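Thioredoxin reductase (Clostridium acetobutylicum ATCC 824, PDB 6GNA) probably reduces the disulfide of thioredoxin through a bound FAD, taking its electrons from ferredoxin rather than from a pyridine nucleotide. Local coordinates at residues A10-G15 against L110-E115; V32-S37 against M75-E80; G144-I149 against K169-P174. All blocks are in the same frame, centred on the assembly; numbering follows the deposited sequence.

Interaction 1 of 3, residues A10-G15 against L110-E115; sequences AIIGSG and LAMGME. With FAD (flavin-adenine dinucleotide), chain B.
At the C-terminal edge of the parallel sheet that carries the FAD, Ile12, the last residue of strand 9-12, and Gly13 just past it lie beside Leu110 and Ala111, where strand 108-110 gives way to a loop. One bond marks the end of the pairing: Ala111 N donates to Ile12 O over 2.9 Å, bent to 133° at the hydrogen, and the donor stands 35° above the carbonyl plane. Leu110 and Met112 each lie alongside Ile12 and point the same way as it does, with Leu110 CD2 4.0 Å from Ile12 CG1. In Met112, chi1 sets CG beside the backbone N and a bend at chi2 places SD, so that both atoms lie 4.0 Å from Ile12 CG2; CG is also 3.4 Å from N7A of the adenine.

Beyond the strand, Gly13 and Gly15 begin a GxGxxG sequence of Rossmann type, the strand-turn-helix loop that characteristically receives a dinucleotide diphosphate. Gly13 has phi 134°, a conformation that calls for glycine, and its CA points a hydrogen almost straight at Ala111 O, 3.5 Å away. A water donates to Ala111 O and, at 2.6 Å, to the phosphate oxygen O1P of FAD, and weakly accepts from Gly15 N, so that both loops reach the diphosphate through it. Gly113 CA comes within 3.2 Å of the bridging O3P, while Ser14 N makes a weak 3.4 Å bond to the ribose oxygen O4B.

Interaction 2 of 3, residues V32-S37 against M75-E80; sequences VIVFGS and MGIQIE. With FAD (flavin-adenine dinucleotide), chain B.
Val34 O receives Glu80 N over 2.7 Å, nearly straight on the carbonyl and with 164° at the hydrogen; two residues further on, Gly36 N donates to Glu80 O over 3.1 Å. These two bonds straddle Phe35 and fasten the short strand 79-80 in parallel to strand 32-35. The tight part of the contact lies on the sheet face bearing Val34 and Ile79: Ile79 sends CD1 to within 3.7 Å of Val34 CG1, and its CG2, anti to the backbone N, reaches over the Gly36 peptide, 3.6 Å from Gly36 C. Val34 CG2 meets Ile77 CG2 at a longer 4.1 Å, and Ala22 of helix 16-25 touches both residues.

Strand 79-80 is an outermost strand, within this chain, of the FAD-domain sheet, and Gly36 follows directly on the second Rossmann strand, where the chain passes the cofactor's adenosine half. Gly36 CA lies 3.5 Å from adenine N3A, and Ser37 CB approaches the ribose hydroxyls.

The pairing is looser toward Gln78, whose side chain is exposed. Val34 N and Gln78 O are too far apart to bond, and a water bridges them, accepting from Val34 N and donating to Gln78 O. On the side of the sheet that carries Phe35, the Glu80 side chain runs beside that of Phe35 and meets the ring obliquely, CB 4.0 Å from CD1. Its CG is anti to the backbone N (chi1 -170°), which carries the chain along the ring, and the carboxylate plane is turned 76° from that of the ring.

Interaction 3 of 3, residues G144-I149 against K169-P174; sequences GKIVTI and KVYYVP
Strands 146-149 and 169-174 run parallel, their axes 4.7 Å apart and inclined by 14°, joined by four backbone hydrogen bonds that zigzag from Val147 N to Lys169 O, Tyr171 N to Val147 O, Ile149 N to Tyr171 O and Val173 N to Ile149 O. All four are 2.8 to 2.9 Å long and close to straight. The strands belong to a beta-alpha-beta unit whose crossover passes through helix 155-163.

On the face bearing Ile146, Thr148, Lys169 and Tyr171, Ile146 CG2 sits at the edge of the Tyr171 ring, near its plane, 3.7 Å from CE2. Within its own strand, Lys169 lays CD over a face of that ring, off toward the rim. Thr148 holds OG1 beside its own backbone N (chi1 -62°), 3.5 Å from Tyr171 CD2, while the methyl CG2 turns to Val173 CG2.

The other face carries Val147, Val170, Ile149 and Tyr172. Here Ile149 CG2 comes obliquely to the Tyr172 ring, 3.7 Å from CE1, and Ala160 of helix 155-163 touches both side chains. Both faces thus pack aliphatic branches against a tyrosine ring, and polar ends are satisfied from outside the two strands: Tyr172 OH by a hydrogen bond to Tyr176 on the helix side, and on the other Lys169 by a salt bridge to Glu187 and Thr148 OG1 by a hydrogen bond to Thr214.

In the fold
Interactions 1 and 2 belong to one parallel sheet, in which strands 9-12 and 32-35 are neighbours; their centres are 12 Å apart, and both border the FAD. They also touch directly: Gly13 N probably bonds to Phe35 O, and Ser14 OG to Ser37 N, tying the glycine-rich turn to the end of the adjoining strand. In sequence, both segments of interaction 2 fall between those of interaction 1. Interaction 3 follows later, in a separate parallel sheet, its centre 28 Å from that of interaction 1 and 32 Å from that of interaction 2. This separation fits the two-domain build of thioredoxin reductases, with interaction 3 in the domain that binds NADPH in pyridine nucleotide-dependent relatives.

Interaction 1 of 3, residues A10-G15 against L110-E115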
loop_
_atom_site.group_PDB
_atom_site.type_symbol
_atom_site.label_atom_id
_atom_site.label_comp_id
_atom_site.label_asym_id
_atom_site.label_seq_id
_atom_site.Cartn_x
_atom_site.Cartn_y
_atom_site.Cartn_z
ATOM N N ALA A 10 -12.764 -6.671 -13.674
ATOM C CA ALA A 10 -13.313 -7.618 -12.720
ATOM C C ALA A 10 -12.382 -7.716 -11.523
ATOM O O ALA A 10 -11.173 -7.919 -11.680
ATOM C CB ALA A 10 -13.516 -9.007 -13.345
ATOM N N ILE A 11 -12.954 -7.558 -10.331
ATOM C CA ILE A 11 -12.226 -7.614 -9.073
ATOM C C ILE A 11 -12.627 -8.912 -8.385
ATOM O O ILE A 11 -13.812 -9.144 -8.154
ATOM C CB ILE A 11 -12.541 -6.375 -8.216
ATOM C CG1 ILE A 11 -12.033 -5.107 -8.915
ATOM C CG2 ILE A 11 -11.974 -6.516 -6.811
ATOM C CD1 ILE A 11 -12.613 -3.831 -8.379
ATOM N N ILE A 12 -11.649 -9.750 -8.059
ATOM C CA ILE A 12 -11.897 -11.091 -7.533
ATOM C C ILE A 12 -11.661 -11.043 -6.031
ATOM O O ILE A 12 -10.574 -11.336 -5.538
ATOM C CB ILE A 12 -11.023 -12.152 -8.201
ATOM C CG1 ILE A 12 -10.901 -11.949 -9.726
ATOM C CG2 ILE A 12 -11.548 -13.537 -7.842
ATOM C CD1 ILE A 12 -12.209 -11.925 -10.470
ATOM N N GLY A 13 -12.692 -10.667 -5.299
ATOM C CA GLY A 13 -12.624 -10.560 -3.849
ATOM C C GLY A 13 -13.234 -9.263 -3.368
ATOM O O GLY A 13 -13.128 -8.219 -4.021
ATOM N N SER A 14 -13.864 -9.328 -2.191
ATOM C CA SER A 14 -14.688 -8.262 -1.635
ATOM C C SER A 14 -14.165 -7.799 -0.280
ATOM O O SER A 14 -14.902 -7.185 0.484
ATOM C CB SER A 14 -16.138 -8.734 -1.509
ATOM O OG SER A 14 -16.196 -9.945 -0.764
ATOM N N GLY A 15 -12.933 -8.150 0.056
ATOM C CA GLY A 15 -12.325 -7.695 1.279
ATOM C C GLY A 15 -11.690 -6.337 1.091
ATOM O O GLY A 15 -11.843 -5.684 0.056
ATOM N N LEU A 110 -6.883 -9.587 -8.876
ATOM C CA LEU A 110 -7.004 -10.688 -7.930
ATOM C C LEU A 110 -6.894 -10.124 -6.523
ATOM O O LEU A 110 -5.894 -9.495 -6.179
ATOM C CB LEU A 110 -5.869 -11.685 -8.184
ATOM C CG LEU A 110 -5.796 -12.264 -9.602
ATOM C CD1 LEU A 110 -4.611 -13.169 -9.762
ATOM C CD2 LEU A 110 -7.087 -13.039 -9.909
ATOM N N ALA A 111 -7.865 -10.450 -5.694
ATOM C CA ALA A 111 -7.953 -9.896 -4.345
ATOM C C ALA A 111 -8.547 -10.928 -3.409
ATOM O O ALA A 111 -9.383 -10.618 -2.555
ATOM C CB ALA A 111 -8.729 -8.576 -4.321
ATOM N N MET A 112 -8.101 -12.181 -3.554
ATOM C CA MET A 112 -8.759 -13.304 -2.906
ATOM C C MET A 112 -8.363 -13.489 -1.451
ATOM O O MET A 112 -8.919 -14.376 -0.786
ATOM C CB MET A 112 -8.428 -14.617 -3.633
ATOM C CG MET A 112 -8.944 -14.738 -5.047
ATOM S SD MET A 112 -7.862 -14.040 -6.271
ATOM C CE MET A 112 -6.436 -15.143 -6.178
ATOM N N GLY A 113 -7.376 -12.738 -0.981
ATOM C CA GLY A 113 -6.891 -12.914 0.376
ATOM C C GLY A 113 -5.933 -14.098 0.396
ATOM O O GLY A 113 -5.583 -14.641 -0.654
ATOM N N MET A 114 -5.499 -14.511 1.580
ATOM C CA MET A 114 -4.591 -15.650 1.688
ATOM C C MET A 114 -5.208 -16.742 2.552
ATOM O O MET A 114 -5.651 -16.471 3.667
ATOM C CB MET A 114 -3.257 -15.204 2.289
ATOM C CG MET A 114 -2.280 -16.342 2.546
ATOM S SD MET A 114 -1.683 -17.108 1.028
ATOM C CE MET A 114 -0.736 -15.762 0.324
ATOM N N GLU A 115 -5.233 -17.976 2.055
ATOM C CA GLU A 115 -5.799 -19.073 2.830
ATOM C C GLU A 115 -4.860 -19.417 3.979
ATOM O O GLU A 115 -3.655 -19.563 3.779
ATOM C CB GLU A 115 -6.014 -20.298 1.942
ATOM C CG GLU A 115 -6.574 -21.502 2.680
ATOM C CD GLU A 115 -7.925 -21.223 3.306
ATOM O OE1 GLU A 115 -8.749 -20.535 2.668
ATOM O OE2 GLU A 115 -8.164 -21.695 4.437
HETATM P PA FAD B . -9.558 -10.908 2.698
HETATM O O1A FAD B . -9.822 -9.944 3.827
HETATM O O2A FAD B . -9.351 -12.369 3.008
HETATM O O5B FAD B . -10.754 -10.787 1.631
HETATM C C5B FAD B . -11.001 -11.842 0.710
HETATM C C4B FAD B . -12.472 -11.862 0.325
HETATM O O4B FAD B . -12.607 -12.270 -1.037
HETATM C C3B FAD B . -13.246 -12.854 1.175
HETATM O O3B FAD B . -14.501 -12.301 1.577
HETATM C C2B FAD B . -13.461 -14.043 0.267
HETATM O O2B FAD B . -14.693 -14.717 0.535
HETATM C C1B FAD B . -13.444 -13.425 -1.120
HETATM N N9A FAD B . -12.917 -14.382 -2.116
HETATM C C8A FAD B . -11.722 -15.000 -2.077
HETATM N N7A FAD B . -11.571 -15.811 -3.154
HETATM C C5A FAD B . -12.687 -15.716 -3.897
HETATM C C6A FAD B . -13.188 -16.303 -5.158
HETATM N N6A FAD B . -12.440 -17.182 -5.863
HETATM N N1A FAD B . -14.415 -15.929 -5.578
HETATM C C2A FAD B . -15.176 -15.056 -4.894
HETATM N N3A FAD B . -14.780 -14.487 -3.744
HETATM C C4A FAD B . -13.572 -14.772 -3.206
HETATM N N1 FAD B . -4.826 -6.671 9.935
HETATM C C2 FAD B . -4.492 -5.453 10.429
HETATM O O2 FAD B . -3.867 -4.661 9.693
HETATM N N3 FAD B . -4.804 -5.056 11.675
HETATM C C4 FAD B . -5.473 -5.848 12.522
HETATM O O4 FAD B . -5.752 -5.458 13.675
HETATM C C4X FAD B . -5.876 -7.198 12.062
HETATM N N5 FAD B . -6.554 -8.050 12.860
HETATM C C5X FAD B . -6.910 -9.276 12.417
HETATM C C6 FAD B . -7.607 -10.135 13.258
HETATM C C7 FAD B . -7.979 -11.397 12.813
HETATM C C7M FAD B . -8.733 -12.328 13.726
HETATM C C8 FAD B . -7.633 -11.832 11.436
HETATM C C8M FAD B . -8.033 -13.199 10.950
HETATM C C9 FAD B . -6.937 -10.975 10.593
HETATM C C9A FAD B . -6.564 -9.713 11.034
HETATM N N10 FAD B . -5.846 -8.842 10.188
HETATM C C10 FAD B . -5.510 -7.567 10.677
HETATM C "C1'" FAD B . -5.500 -9.236 8.820
HETATM C "C2'" FAD B . -6.419 -8.538 7.832
HETATM O "O2'" FAD B . -7.761 -8.963 8.088
HETATM C "C3'" FAD B . -6.039 -8.887 6.399
HETATM O "O3'" FAD B . -4.711 -8.433 6.127
HETATM C "C4'" FAD B . -7.003 -8.249 5.411
HETATM O "O4'" FAD B . -8.334 -8.707 5.677
HETATM C "C5'" FAD B . -6.611 -8.587 3.978
HETATM O "O5'" FAD B . -7.729 -8.337 3.137
HETATM P P FAD B . -7.802 -8.895 1.635
HETATM O O1P FAD B . -8.887 -8.139 0.909
HETATM O O2P FAD B . -6.424 -8.982 1.029
HETATM O O3P FAD B . -8.273 -10.422 1.850
HETATM O O HOH W 1 -10.395 -8.423 -1.241
#

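Interaction 2 of 3, residues V32-S37 against M75-E80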
loop_
_atom_site.group_PDB
_atom_site.type_symbol
_atom_site.label_atom_id
_atom_site.label_comp_id
_atom_site.label_asym_id
_atom_site.label_seq_id
_atom_site.Cartn_x
_atom_site.Cartn_y
_atom_site.Cartn_z
ATOM N N VAL A 32 -17.291 -1.943 -13.845
ATOM C CA VAL A 32 -16.534 -2.726 -12.879
ATOM C C VAL A 32 -17.486 -3.694 -12.197
ATOM O O VAL A 32 -18.608 -3.324 -11.840
ATOM C CB VAL A 32 -15.883 -1.809 -11.829
ATOM C CG1 VAL A 32 -15.098 -2.623 -10.812
ATOM C CG2 VAL A 32 -14.979 -0.782 -12.503
ATOM N N ILE A 33 -17.051 -4.939 -12.031
ATOM C CA ILE A 33 -17.804 -5.937 -11.277
ATOM C C ILE A 33 -16.898 -6.455 -10.173
ATOM O O ILE A 33 -15.707 -6.694 -10.401
ATOM C CB ILE A 33 -18.337 -7.080 -12.175
ATOM C CG1 ILE A 33 -19.131 -8.109 -11.356
ATOM C CG2 ILE A 33 -17.202 -7.785 -12.927
ATOM C CD1 ILE A 33 -20.081 -8.960 -12.186
ATOM N N VAL A 34 -17.464 -6.619 -8.979
ATOM C CA VAL A 34 -16.733 -7.079 -7.802
ATOM C C VAL A 34 -17.359 -8.390 -7.357
ATOM O O VAL A 34 -18.553 -8.433 -7.028
ATOM C CB VAL A 34 -16.769 -6.064 -6.651
ATOM C CG1 VAL A 34 -15.869 -6.541 -5.506
ATOM C CG2 VAL A 34 -16.350 -4.691 -7.131
ATOM N N PHE A 35 -16.572 -9.461 -7.364
ATOM C CA PHE A 35 -17.023 -10.767 -6.905
ATOM C C PHE A 35 -16.601 -10.974 -5.461
ATOM O O PHE A 35 -15.508 -10.561 -5.065
ATOM C CB PHE A 35 -16.429 -11.894 -7.744
ATOM C CG PHE A 35 -16.827 -11.846 -9.176
ATOM C CD1 PHE A 35 -18.057 -12.317 -9.562
ATOM C CD2 PHE A 35 -15.984 -11.323 -10.136
ATOM C CE1 PHE A 35 -18.434 -12.277 -10.884
ATOM C CE2 PHE A 35 -16.360 -11.288 -11.466
ATOM C CZ PHE A 35 -17.593 -11.757 -11.832
ATOM N N GLY A 36 -17.458 -11.615 -4.680
ATOM C CA GLY A 36 -17.100 -11.928 -3.311
ATOM C C GLY A 36 -18.313 -12.234 -2.454
ATOM O O GLY A 36 -19.364 -12.640 -2.948
ATOM N N SER A 37 -18.117 -12.046 -1.164
ATOM C CA SER A 37 -19.088 -12.402 -0.151
ATOM C C SER A 37 -19.863 -11.172 0.270
ATOM O O SER A 37 -19.349 -10.044 0.265
ATOM C CB SER A 37 -18.384 -12.995 1.069
ATOM O OG SER A 37 -19.312 -13.216 2.114
ATOM N N MET A 75 -21.221 4.678 -3.106
ATOM C CA MET A 75 -20.700 4.791 -4.462
ATOM C C MET A 75 -21.389 3.863 -5.454
ATOM O O MET A 75 -20.907 3.718 -6.582
ATOM C CB MET A 75 -19.201 4.530 -4.468
ATOM C CG MET A 75 -18.456 5.570 -3.676
ATOM S SD MET A 75 -16.682 5.353 -3.710
ATOM C CE MET A 75 -16.290 6.010 -5.326
ATOM N N GLY A 76 -22.489 3.231 -5.068
ATOM C CA GLY A 76 -23.216 2.391 -6.000
ATOM C C GLY A 76 -22.466 1.151 -6.427
ATOM O O GLY A 76 -22.662 0.670 -7.545
ATOM N N ILE A 77 -21.587 0.637 -5.574
ATOM C CA ILE A 77 -20.824 -0.574 -5.841
ATOM C C ILE A 77 -21.526 -1.712 -5.133
ATOM O O ILE A 77 -21.700 -1.672 -3.912
ATOM C CB ILE A 77 -19.390 -0.436 -5.315
ATOM C CG1 ILE A 77 -18.639 0.599 -6.145
ATOM C CG2 ILE A 77 -18.666 -1.784 -5.329
ATOM C CD1 ILE A 77 -17.345 1.063 -5.528
ATOM N N GLN A 78 -21.909 -2.730 -5.890
ATOM C CA GLN A 78 -22.521 -3.927 -5.336
ATOM C C GLN A 78 -21.551 -5.091 -5.459
ATOM O O GLN A 78 -20.679 -5.107 -6.330
ATOM C CB GLN A 78 -23.819 -4.268 -6.065
ATOM C CG GLN A 78 -24.920 -3.236 -5.881
ATOM C CD GLN A 78 -24.792 -2.061 -6.831
ATOM O OE1 GLN A 78 -24.315 -2.207 -7.959
ATOM N NE2 GLN A 78 -25.219 -0.887 -6.379
ATOM N N ILE A 79 -21.685 -6.045 -4.552
ATOM C CA ILE A 79 -20.902 -7.269 -4.577
ATOM C C ILE A 79 -21.729 -8.330 -5.283
ATOM O O ILE A 79 -22.876 -8.591 -4.906
ATOM C CB ILE A 79 -20.538 -7.739 -3.157
ATOM C CG1 ILE A 79 -19.803 -6.638 -2.369
ATOM C CG2 ILE A 79 -19.722 -9.028 -3.223
ATOM C CD1 ILE A 79 -18.691 -5.962 -3.110
ATOM N N GLU A 80 -21.142 -8.947 -6.301
ATOM C CA GLU A 80 -21.751 -10.108 -6.942
ATOM C C GLU A 80 -21.403 -11.338 -6.107
ATOM O O GLU A 80 -20.243 -11.762 -6.071
ATOM C CB GLU A 80 -21.245 -10.246 -8.376
ATOM C CG GLU A 80 -22.007 -11.271 -9.200
ATOM C CD GLU A 80 -23.411 -10.814 -9.554
ATOM O OE1 GLU A 80 -23.641 -9.587 -9.611
ATOM O OE2 GLU A 80 -24.283 -11.684 -9.773
HETATM P PA FAD B . -9.558 -10.908 2.698
HETATM O O1A FAD B . -9.822 -9.944 3.827
HETATM O O2A FAD B . -9.351 -12.369 3.008
HETATM O O5B FAD B . -10.754 -10.787 1.631
HETATM C C5B FAD B . -11.001 -11.842 0.710
HETATM C C4B FAD B . -12.472 -11.862 0.325
HETATM O O4B FAD B . -12.607 -12.270 -1.037
HETATM C C3B FAD B . -13.246 -12.854 1.175
HETATM O O3B FAD B . -14.501 -12.301 1.577
HETATM C C2B FAD B . -13.461 -14.043 0.267
HETATM O O2B FAD B . -14.693 -14.717 0.535
HETATM C C1B FAD B . -13.444 -13.425 -1.120
HETATM N N9A FAD B . -12.917 -14.382 -2.116
HETATM C C8A FAD B . -11.722 -15.000 -2.077
HETATM N N7A FAD B . -11.571 -15.811 -3.154
HETATM C C5A FAD B . -12.687 -15.716 -3.897
HETATM C C6A FAD B . -13.188 -16.303 -5.158
HETATM N N6A FAD B . -12.440 -17.182 -5.863
HETATM N N1A FAD B . -14.415 -15.929 -5.578
HETATM C C2A FAD B . -15.176 -15.056 -4.894
HETATM N N3A FAD B . -14.780 -14.487 -3.744
HETATM C C4A FAD B . -13.572 -14.772 -3.206
HETATM N N1 FAD B . -4.826 -6.671 9.935
HETATM C C2 FAD B . -4.492 -5.453 10.429
HETATM O O2 FAD B . -3.867 -4.661 9.693
HETATM N N3 FAD B . -4.804 -5.056 11.675
HETATM C C4 FAD B . -5.473 -5.848 12.522
HETATM O O4 FAD B . -5.752 -5.458 13.675
HETATM C C4X FAD B . -5.876 -7.198 12.062
HETATM N N5 FAD B . -6.554 -8.050 12.860
HETATM C C5X FAD B . -6.910 -9.276 12.417
HETATM C C6 FAD B . -7.607 -10.135 13.258
HETATM C C7 FAD B . -7.979 -11.397 12.813
HETATM C C7M FAD B . -8.733 -12.328 13.726
HETATM C C8 FAD B . -7.633 -11.832 11.436
HETATM C C8M FAD B . -8.033 -13.199 10.950
HETATM C C9 FAD B . -6.937 -10.975 10.593
HETATM C C9A FAD B . -6.564 -9.713 11.034
HETATM N N10 FAD B . -5.846 -8.842 10.188
HETATM C C10 FAD B . -5.510 -7.567 10.677
HETATM C "C1'" FAD B . -5.500 -9.236 8.820
HETATM C "C2'" FAD B . -6.419 -8.538 7.832
HETATM O "O2'" FAD B . -7.761 -8.963 8.088
HETATM C "C3'" FAD B . -6.039 -8.887 6.399
HETATM O "O3'" FAD B . -4.711 -8.433 6.127
HETATM C "C4'" FAD B . -7.003 -8.249 5.411
HETATM O "O4'" FAD B . -8.334 -8.707 5.677
HETATM C "C5'" FAD B . -6.611 -8.587 3.978
HETATM O "O5'" FAD B . -7.729 -8.337 3.137
HETATM P P FAD B . -7.802 -8.895 1.635
HETATM O O1P FAD B . -8.887 -8.139 0.909
HETATM O O2P FAD B . -6.424 -8.982 1.029
HETATM O O3P FAD B . -8.273 -10.422 1.850
HETATM O O HOH W 2 -20.259 -5.629 -8.734
#

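Interaction 3 of 3, residues G144-I149 against K169-P174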
loop_
_atom_site.group_PDB
_atom_site.type_symbol
_atom_site.label_atom_id
_atom_site.label_comp_id
_atom_site.label_asym_id
_atom_site.label_seq_id
_atom_site.Cartn_x
_atom_site.Cartn_y
_atom_site.Cartn_z
ATOM N N GLY A 144 -21.590 -41.470 -11.653
ATOM C CA GLY A 144 -21.593 -42.855 -11.218
ATOM C C GLY A 144 -20.416 -43.262 -10.359
ATOM O O GLY A 144 -20.191 -44.465 -10.176
ATOM N N LYS A 145 -19.654 -42.303 -9.835
ATOM C CA LYS A 145 -18.526 -42.569 -8.954
ATOM C C LYS A 145 -18.799 -41.993 -7.566
ATOM O O LYS A 145 -19.795 -41.304 -7.332
ATOM C CB LYS A 145 -17.225 -42.004 -9.553
ATOM C CG LYS A 145 -16.853 -42.625 -10.913
ATOM C CD LYS A 145 -15.444 -42.254 -11.360
ATOM C CE LYS A 145 -15.029 -43.022 -12.616
ATOM N NZ LYS A 145 -13.722 -42.550 -13.153
ATOM N N ILE A 146 -17.904 -42.298 -6.629
ATOM C CA ILE A 146 -18.026 -41.839 -5.250
ATOM C C ILE A 146 -17.230 -40.551 -5.099
ATOM O O ILE A 146 -16.058 -40.488 -5.490
ATOM C CB ILE A 146 -17.514 -42.906 -4.271
ATOM C CG1 ILE A 146 -18.291 -44.219 -4.451
ATOM C CG2 ILE A 146 -17.609 -42.404 -2.834
ATOM C CD1 ILE A 146 -17.670 -45.386 -3.728
ATOM N N VAL A 147 -17.851 -39.534 -4.511
ATOM C CA VAL A 147 -17.223 -38.226 -4.342
ATOM C C VAL A 147 -17.305 -37.806 -2.881
ATOM O O VAL A 147 -18.372 -37.900 -2.255
ATOM C CB VAL A 147 -17.878 -37.161 -5.242
ATOM C CG1 VAL A 147 -17.298 -35.778 -4.961
ATOM C CG2 VAL A 147 -17.691 -37.528 -6.705
ATOM N N THR A 148 -16.187 -37.321 -2.349
ATOM C CA THR A 148 -16.111 -36.760 -1.012
ATOM C C THR A 148 -15.757 -35.287 -1.138
ATOM O O THR A 148 -14.776 -34.928 -1.804
ATOM C CB THR A 148 -15.061 -37.494 -0.182
ATOM O OG1 THR A 148 -15.449 -38.864 -0.055
ATOM C CG2 THR A 148 -14.973 -36.904 1.206
ATOM N N ILE A 149 -16.555 -34.440 -0.511
ATOM C CA ILE A 149 -16.299 -33.004 -0.476
ATOM C C ILE A 149 -15.916 -32.620 0.940
ATOM O O ILE A 149 -16.685 -32.848 1.883
ATOM C CB ILE A 149 -17.516 -32.201 -0.944
ATOM C CG1 ILE A 149 -17.698 -32.413 -2.445
ATOM C CG2 ILE A 149 -17.350 -30.717 -0.620
ATOM C CD1 ILE A 149 -19.009 -31.918 -2.947
ATOM N N LYS A 169 -22.512 -41.707 -4.938
ATOM C CA LYS A 169 -22.528 -41.482 -3.501
ATOM C C LYS A 169 -21.745 -40.203 -3.241
ATOM O O LYS A 169 -20.673 -40.017 -3.815
ATOM C CB LYS A 169 -21.852 -42.649 -2.772
ATOM C CG LYS A 169 -21.645 -42.450 -1.277
ATOM C CD LYS A 169 -22.948 -42.541 -0.499
ATOM C CE LYS A 169 -22.694 -42.510 1.001
ATOM N NZ LYS A 169 -23.938 -42.610 1.810
ATOM N N VAL A 170 -22.288 -39.329 -2.394
ATOM C CA VAL A 170 -21.632 -38.076 -2.010
ATOM C C VAL A 170 -21.494 -38.034 -0.493
ATOM O O VAL A 170 -22.485 -38.167 0.232
ATOM C CB VAL A 170 -22.409 -36.833 -2.487
ATOM C CG1 VAL A 170 -21.691 -35.532 -2.062
ATOM C CG2 VAL A 170 -22.623 -36.868 -4.000
ATOM N N TYR A 171 -20.269 -37.840 -0.015
ATOM C CA TYR A 171 -19.999 -37.565 1.386
ATOM C C TYR A 171 -19.619 -36.104 1.524
ATOM O O TYR A 171 -18.886 -35.563 0.690
ATOM C CB TYR A 171 -18.811 -38.389 1.887
ATOM C CG TYR A 171 -18.984 -39.885 1.807
ATOM C CD1 TYR A 171 -19.749 -40.562 2.743
ATOM C CD2 TYR A 171 -18.355 -40.625 0.819
ATOM C CE1 TYR A 171 -19.899 -41.937 2.681
ATOM C CE2 TYR A 171 -18.495 -41.993 0.753
ATOM C CZ TYR A 171 -19.266 -42.644 1.687
ATOM O OH TYR A 171 -19.402 -44.016 1.621
ATOM N N TYR A 172 -20.096 -35.471 2.597
ATOM C CA TYR A 172 -19.733 -34.093 2.922
ATOM C C TYR A 172 -19.069 -34.055 4.292
ATOM O O TYR A 172 -19.672 -34.448 5.294
ATOM C CB TYR A 172 -20.948 -33.172 2.891
ATOM C CG TYR A 172 -20.607 -31.698 3.013
ATOM C CD1 TYR A 172 -20.096 -31.008 1.929
ATOM C CD2 TYR A 172 -20.805 -30.996 4.198
ATOM C CE1 TYR A 172 -19.787 -29.683 2.003
ATOM C CE2 TYR A 172 -20.488 -29.653 4.280
ATOM C CZ TYR A 172 -19.973 -29.012 3.175
ATOM O OH TYR A 172 -19.654 -27.683 3.199
ATOM N N VAL A 173 -17.836 -33.571 4.324
ATOM C CA VAL A 173 -17.040 -33.450 5.542
ATOM C C VAL A 173 -16.949 -31.966 5.879
ATOM O O VAL A 173 -16.134 -31.248 5.286
ATOM C CB VAL A 173 -15.638 -34.045 5.352
ATOM C CG1 VAL A 173 -14.855 -33.993 6.641
ATOM C CG2 VAL A 173 -15.714 -35.491 4.864
ATOM N N PRO A 174 -17.743 -31.464 6.819
ATOM C CA PRO A 174 -17.710 -30.028 7.116
ATOM C C PRO A 174 -16.483 -29.650 7.926
ATOM O O PRO A 174 -16.064 -30.371 8.835
ATOM C CB PRO A 174 -18.987 -29.821 7.934
ATOM C CG PRO A 174 -19.211 -31.142 8.603
ATOM C CD PRO A 174 -18.748 -32.179 7.622
#